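Local coordinates for glutathione S-transferase 5 (Caenorhabditis elegans, PDB 1ZL9), which conjugates reduced glutathione to a wide range of hydrophobic electrophiles and may take part in detoxifying reactive oxygen species during bacterial infection, at residues G15-S18 against R19-A23; E187-Q190 against A191-Q194. All coordinates share one frame; numbering follows the deposited sequence.

Contact 1: G15-S18 against R19-A23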
ATOM      1  N   GLY A  15       6.438  -3.194 -12.409  1.00 15.32           N
ATOM      2  CA  GLY A  15       5.494  -3.410 -13.482  1.00 16.18           C
ATOM      3  C   GLY A  15       5.145  -4.864 -13.764  1.00 15.34           C
ATOM      4  O   GLY A  15       4.090  -5.168 -14.340  1.00 16.12           O
ATOM      5  N   GLU A  16       6.038  -5.753 -13.379  1.00 13.69           N
ATOM      6  CA  GLU A  16       5.993  -7.113 -13.820  1.00 13.16           C
ATOM      7  C   GLU A  16       4.722  -7.803 -13.413  1.00 12.86           C
ATOM      8  O   GLU A  16       4.133  -8.573 -14.188  1.00 13.94           O
ATOM      9  CB  GLU A  16       7.222  -7.885 -13.344  1.00 12.92           C
ATOM     10  CG  GLU A  16       7.252  -9.335 -13.810  1.00 15.50           C
ATOM     11  CD  GLU A  16       7.452  -9.475 -15.322  1.00 15.95           C
ATOM     12  OE1 GLU A  16       7.638  -8.446 -16.005  1.00 15.53           O
ATOM     13  OE2 GLU A  16       7.507 -10.631 -15.807  1.00 16.22           O
ATOM     14  N   VAL A  17       4.235  -7.556 -12.213  1.00 13.51           N
ATOM     15  CA  VAL A  17       3.037  -8.284 -11.797  1.00 13.55           C
ATOM     16  C   VAL A  17       1.798  -8.003 -12.685  1.00 13.31           C
ATOM     17  O   VAL A  17       0.997  -8.923 -12.983  1.00 12.58           O
ATOM     18  CB  VAL A  17       2.741  -8.130 -10.307  1.00 15.49           C
ATOM     19  CG1 VAL A  17       2.327  -6.740  -9.930  1.00 18.12           C
ATOM     20  CG2 VAL A  17       1.644  -9.124  -9.861  1.00 20.16           C
ATOM     21  N   SER A  18       1.672  -6.746 -13.104  1.00 12.48           N
ATOM     22  CA  SER A  18       0.619  -6.337 -14.016  1.00 12.78           C
ATOM     23  C   SER A  18       0.779  -7.032 -15.342  1.00 10.96           C
ATOM     24  O   SER A  18      -0.184  -7.493 -15.930  1.00 12.98           O
ATOM     25  CB  SER A  18       0.593  -4.804 -14.107  1.00 13.19           C
ATOM     26  OG  SER A  18       0.146  -4.299 -12.870  1.00 14.78           O
ATOM     27  N   ARG A  19       2.008  -7.135 -15.840  1.00 13.53           N
ATOM     28  CA  ARG A  19       2.236  -7.844 -17.086  1.00 13.54           C
ATOM     29  C   ARG A  19       1.801  -9.315 -16.953  1.00 12.90           C
ATOM     30  O   ARG A  19       1.262  -9.904 -17.883  1.00 13.00           O
ATOM     31  CB  ARG A  19       3.721  -7.807 -17.461  1.00 14.14           C
ATOM     32  CG  ARG A  19       4.334  -6.421 -17.592  1.00 13.58           C
ATOM     33  CD  ARG A  19       5.645  -6.497 -18.345  1.00 16.37           C
ATOM     34  NE  ARG A  19       6.319  -5.226 -18.470  1.00 14.02           N
ATOM     35  CZ  ARG A  19       7.289  -4.801 -17.695  1.00 16.60           C
ATOM     36  NH1 ARG A  19       7.767  -5.557 -16.729  1.00 15.14           N
ATOM     37  NH2 ARG A  19       7.834  -3.619 -17.929  1.00 16.49           N
ATOM     38  N   GLN A  20       2.033  -9.890 -15.793  1.00 11.66           N
ATOM     39  CA  GLN A  20       1.701 -11.304 -15.558  1.00 12.67           C
ATOM     40  C   GLN A  20       0.198 -11.523 -15.390  1.00 13.41           C
ATOM     41  O   GLN A  20      -0.334 -12.535 -15.799  1.00 14.55           O
ATOM     42  CB  GLN A  20       2.489 -11.868 -14.398  1.00 12.94           C
ATOM     43  CG  GLN A  20       4.003 -12.006 -14.764  1.00 14.36           C
ATOM     44  CD  GLN A  20       4.824 -12.815 -13.776  1.00 14.78           C
ATOM     45  OE1 GLN A  20       4.277 -13.566 -12.988  1.00 13.68           O
ATOM     46  NE2 GLN A  20       6.149 -12.724 -13.891  1.00 15.21           N
ATOM     47  N   ILE A  21      -0.481 -10.546 -14.801  1.00 13.14           N
ATOM     48  CA  ILE A  21      -1.934 -10.578 -14.745  1.00 13.65           C
ATOM     49  C   ILE A  21      -2.499 -10.566 -16.143  1.00 12.70           C
ATOM     50  O   ILE A  21      -3.365 -11.377 -16.495  1.00 13.20           O
ATOM     51  CB  ILE A  21      -2.484  -9.386 -13.923  1.00 13.77           C
ATOM     52  CG1 ILE A  21      -2.157  -9.568 -12.453  1.00 13.79           C
ATOM     53  CG2 ILE A  21      -3.943  -9.138 -14.194  1.00 14.18           C
ATOM     54  CD1 ILE A  21      -2.369  -8.301 -11.573  1.00 14.42           C
ATOM     55  N   PHE A  22      -2.018  -9.658 -16.966  1.00 14.02           N
ATOM     56  CA  PHE A  22      -2.443  -9.657 -18.354  1.00 13.83           C
ATOM     57  C   PHE A  22      -2.125 -10.967 -19.086  1.00 14.63           C
ATOM     58  O   PHE A  22      -2.976 -11.464 -19.870  1.00 16.07           O
ATOM     59  CB  PHE A  22      -1.794  -8.547 -19.163  1.00 14.91           C
ATOM     60  CG  PHE A  22      -2.307  -7.162 -18.882  1.00 12.92           C
ATOM     61  CD1 PHE A  22      -3.669  -6.842 -18.927  1.00 13.04           C
ATOM     62  CD2 PHE A  22      -1.400  -6.153 -18.623  1.00 16.53           C
ATOM     63  CE1 PHE A  22      -4.104  -5.565 -18.701  1.00 13.70           C
ATOM     64  CE2 PHE A  22      -1.831  -4.837 -18.437  1.00 15.73           C
ATOM     65  CZ  PHE A  22      -3.165  -4.530 -18.459  1.00 14.09           C
ATOM     66  N   ALA A  23      -0.921 -11.527 -18.876  1.00 14.61           N
ATOM     67  CA  ALA A  23      -0.553 -12.784 -19.474  1.00 14.78           C
ATOM     68  C   ALA A  23      -1.492 -13.879 -19.001  1.00 15.30           C
ATOM     69  O   ALA A  23      -1.952 -14.665 -19.820  1.00 16.60           O
ATOM     70  CB  ALA A  23       0.920 -13.170 -19.186  1.00 15.01           C
TER
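The carboxylate of E16 reaches both R19 and Q20 on the first turns of helix 16-25, the helix of the beta-alpha-beta unit that opens the thioredoxin-like N-terminal domain. E16 OE1 forms a salt bridge with R19 NH1 (3.0 Å), lying at the edge of the guanidinium and near its plane, while the two flat groups are turned 55° apart. The other oxygen, E16 OE2, accepts a nearly straight bond from Q20 NE2 (3.1 Å) on its anti side; here the carboxylate and amide planes are almost perpendicular. With CG anti to the backbone N (chi1 -179°) and a bend at chi2, E16 folds up beside both donors. W198 NE1 and R202 also hold OE2, tying this turn to the C-terminal domain. Donors from R19, Q20, W198 and R202 would be expected to keep E16 ionised. D31 takes R19 NE. Elsewhere V17 CG2 touches I21 CD1 (4.4 Å), next to W157. Backbone bonds run from R19 N through F22 N to the carbonyls four residues earlier. The last, F22 N to S18 O, is 3.0 Å long, and the same oxygen lies 3.2 Å from F22 CD2, oblique to the ring.

Contact 2: E187-Q190 against A191-Q194; sequences EKIQ and AIPQ
I192 sets CG1 anti to its own carbonyl carbon (chi1 -65°) and extends CD1 beyond it, which carries the side chain back over the last turn of the preceding helix. I189 has a similar first torsion but bends at its second, and the two CD1 methyls meet at 4.4 Å, a loose apolar touch between residues three apart. On its way I192 passes close to the backbone: CG1 lies 3.4 Å from I189 O and CB is equally near that oxygen. The branched side chain therefore lies alongside the carbonyl that its own amide uses. That amide, I192 N, donates to I189 O at 3.2 Å with an N-H...O angle of 151°, yet it stands above the carbonyl plane, 62° out of it, and does not point at a lone pair. One step earlier A191 N gives a weak, bent bond to E187 O, and A191 CB packs at 3.3 Å against the same oxygen. A bond spanning four residues is thus followed by one that spans three, as the chain passes from helix 180-191 of the all-helical C-terminal domain into helix 193-201. I192 occupies the N-cap position of the new helix; its extended psi breaks the helical path, and P193 follows as the first helical residue. The buried I189 also packs on D159 and A163 of helix 157-171 and, together with I192, on L155. Q190 lies against Q164 and A167 of that helix, whereas E187, K188 and A191 are exposed. Beyond the turn, Q194 NE2 donates a hydrogen bond to Y24 O.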
ATOM      1  N   GLU A 187       8.064 -22.473  -7.991  1.00 16.95           N
ATOM      2  CA  GLU A 187       8.034 -23.467  -9.060  1.00 17.87           C
ATOM      3  C   GLU A 187       6.633 -23.747  -9.534  1.00 17.49           C
ATOM      4  O   GLU A 187       6.423 -23.886 -10.758  1.00 17.79           O
ATOM      5  CB  GLU A 187       8.731 -24.772  -8.625  1.00 18.08           C
ATOM      6  CG  GLU A 187      10.207 -24.487  -8.385  1.00 22.05           C
ATOM      7  CD  GLU A 187      10.927 -25.617  -7.613  1.00 29.15           C
ATOM      8  OE1 GLU A 187      12.178 -25.623  -7.625  1.00 33.09           O
ATOM      9  OE2 GLU A 187      10.253 -26.470  -6.993  1.00 27.25           O
ATOM     10  N   LYS A 188       5.669 -23.897  -8.600  1.00 16.42           N
ATOM     11  CA  LYS A 188       4.267 -24.124  -8.954  1.00 16.84           C
ATOM     12  C   LYS A 188       3.639 -22.939  -9.785  1.00 16.27           C
ATOM     13  O   LYS A 188       2.951 -23.132 -10.806  1.00 15.69           O
ATOM     14  CB  LYS A 188       3.440 -24.293  -7.650  1.00 17.98           C
ATOM     15  CG  LYS A 188       1.912 -24.420  -7.810  1.00 19.01           C
ATOM     16  CD  LYS A 188       1.204 -24.459  -6.433  1.00 20.95           C
ATOM     17  CE  LYS A 188      -0.276 -24.566  -6.552  1.00 20.02           C
ATOM     18  NZ  LYS A 188      -0.714 -25.673  -7.471  1.00 21.05           N
ATOM     19  N   ILE A 189       3.812 -21.714  -9.301  1.00 14.35           N
ATOM     20  CA  ILE A 189       3.158 -20.571  -9.927  1.00 13.35           C
ATOM     21  C   ILE A 189       3.827 -20.314 -11.310  1.00 13.84           C
ATOM     22  O   ILE A 189       3.163 -20.046 -12.304  1.00 14.07           O
ATOM     23  CB  ILE A 189       3.290 -19.326  -9.021  1.00 12.80           C
ATOM     24  CG1 ILE A 189       2.594 -19.500  -7.686  1.00 15.45           C
ATOM     25  CG2 ILE A 189       2.724 -18.085  -9.759  1.00 12.69           C
ATOM     26  CD1 ILE A 189       1.150 -19.909  -7.724  1.00 16.17           C
ATOM     27  N   GLN A 190       5.153 -20.452 -11.368  1.00 13.24           N
ATOM     28  CA  GLN A 190       5.903 -20.215 -12.608  1.00 15.08           C
ATOM     29  C   GLN A 190       5.771 -21.284 -13.715  1.00 15.50           C
ATOM     30  O   GLN A 190       6.112 -21.030 -14.881  1.00 14.93           O
ATOM     31  CB  GLN A 190       7.353 -19.857 -12.307  1.00 14.12           C
ATOM     32  CG  GLN A 190       7.454 -18.608 -11.381  1.00 17.07           C
ATOM     33  CD  GLN A 190       8.251 -17.443 -11.912  1.00 15.70           C
ATOM     34  OE1 GLN A 190       7.819 -16.260 -11.819  1.00 20.79           O
ATOM     35  NE2 GLN A 190       9.443 -17.726 -12.369  1.00 10.87           N
ATOM     36  N   ALA A 191       5.259 -22.451 -13.322  1.00 15.28           N
ATOM     37  CA  ALA A 191       4.842 -23.510 -14.257  1.00 15.62           C
ATOM     38  C   ALA A 191       3.416 -23.323 -14.829  1.00 15.75           C
ATOM     39  O   ALA A 191       3.076 -23.962 -15.788  1.00 15.69           O
ATOM     40  CB  ALA A 191       4.943 -24.935 -13.572  1.00 16.32           C
ATOM     41  N   ILE A 192       2.583 -22.434 -14.281  1.00 14.12           N
ATOM     42  CA  ILE A 192       1.289 -22.183 -14.904  1.00 13.78           C
ATOM     43  C   ILE A 192       1.532 -21.842 -16.366  1.00 13.78           C
ATOM     44  O   ILE A 192       2.378 -20.998 -16.645  1.00 14.94           O
ATOM     45  CB  ILE A 192       0.504 -21.056 -14.141  1.00 13.28           C
ATOM     46  CG1 ILE A 192       0.182 -21.544 -12.741  1.00 15.07           C
ATOM     47  CG2 ILE A 192      -0.736 -20.643 -14.956  1.00 14.72           C
ATOM     48  CD1 ILE A 192      -0.348 -20.480 -11.796  1.00 18.50           C
ATOM     49  N   PRO A 193       0.839 -22.463 -17.327  1.00 14.15           N
ATOM     50  CA  PRO A 193       1.231 -22.277 -18.737  1.00 14.79           C
ATOM     51  C   PRO A 193       1.377 -20.856 -19.236  1.00 14.15           C
ATOM     52  O   PRO A 193       2.404 -20.565 -19.873  1.00 14.82           O
ATOM     53  CB  PRO A 193       0.160 -23.096 -19.474  1.00 16.42           C
ATOM     54  CG  PRO A 193      -0.159 -24.190 -18.472  1.00 17.90           C
ATOM     55  CD  PRO A 193      -0.303 -23.404 -17.205  1.00 14.70           C
ATOM     56  N   GLN A 194       0.420 -19.970 -18.947  1.00 12.68           N
ATOM     57  CA  GLN A 194       0.481 -18.586 -19.417  1.00 14.58           C
ATOM     58  C   GLN A 194       1.718 -17.874 -18.854  1.00 13.86           C
ATOM     59  O   GLN A 194       2.366 -17.073 -19.530  1.00 13.89           O
ATOM     60  CB  GLN A 194      -0.761 -17.761 -18.963  1.00 15.10           C
ATOM     61  CG  GLN A 194      -2.042 -18.286 -19.422  1.00 15.83           C
ATOM     62  CD  GLN A 194      -2.710 -19.159 -18.410  1.00 19.98           C
ATOM     63  OE1 GLN A 194      -2.188 -20.240 -18.074  1.00 16.43           O
ATOM     64  NE2 GLN A 194      -3.847 -18.695 -17.896  1.00 15.88           N
TER

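Overall arrangement
Contact 1 comes first along the chain, on helix 16-25 between strands 4-9 and 30-34 of the N-terminal domain; contact 2 follows much later, at the junction of helices 180-191 and 193-201 in the C-terminal domain. Each is formed within one continuous run of residues, so neither closes a long loop, and the two stand in series without nesting or crossing. Their centres are about 14 Å apart, and they meet directly where A23 O packs on Q194 CB at 3.4 Å. Helix 193-201, which starts in contact 2, brings I195 and W198 to helix 16-25. Contact 1 is buried at the interface between the domains; contact 2, at the surface, reaches it through Q194.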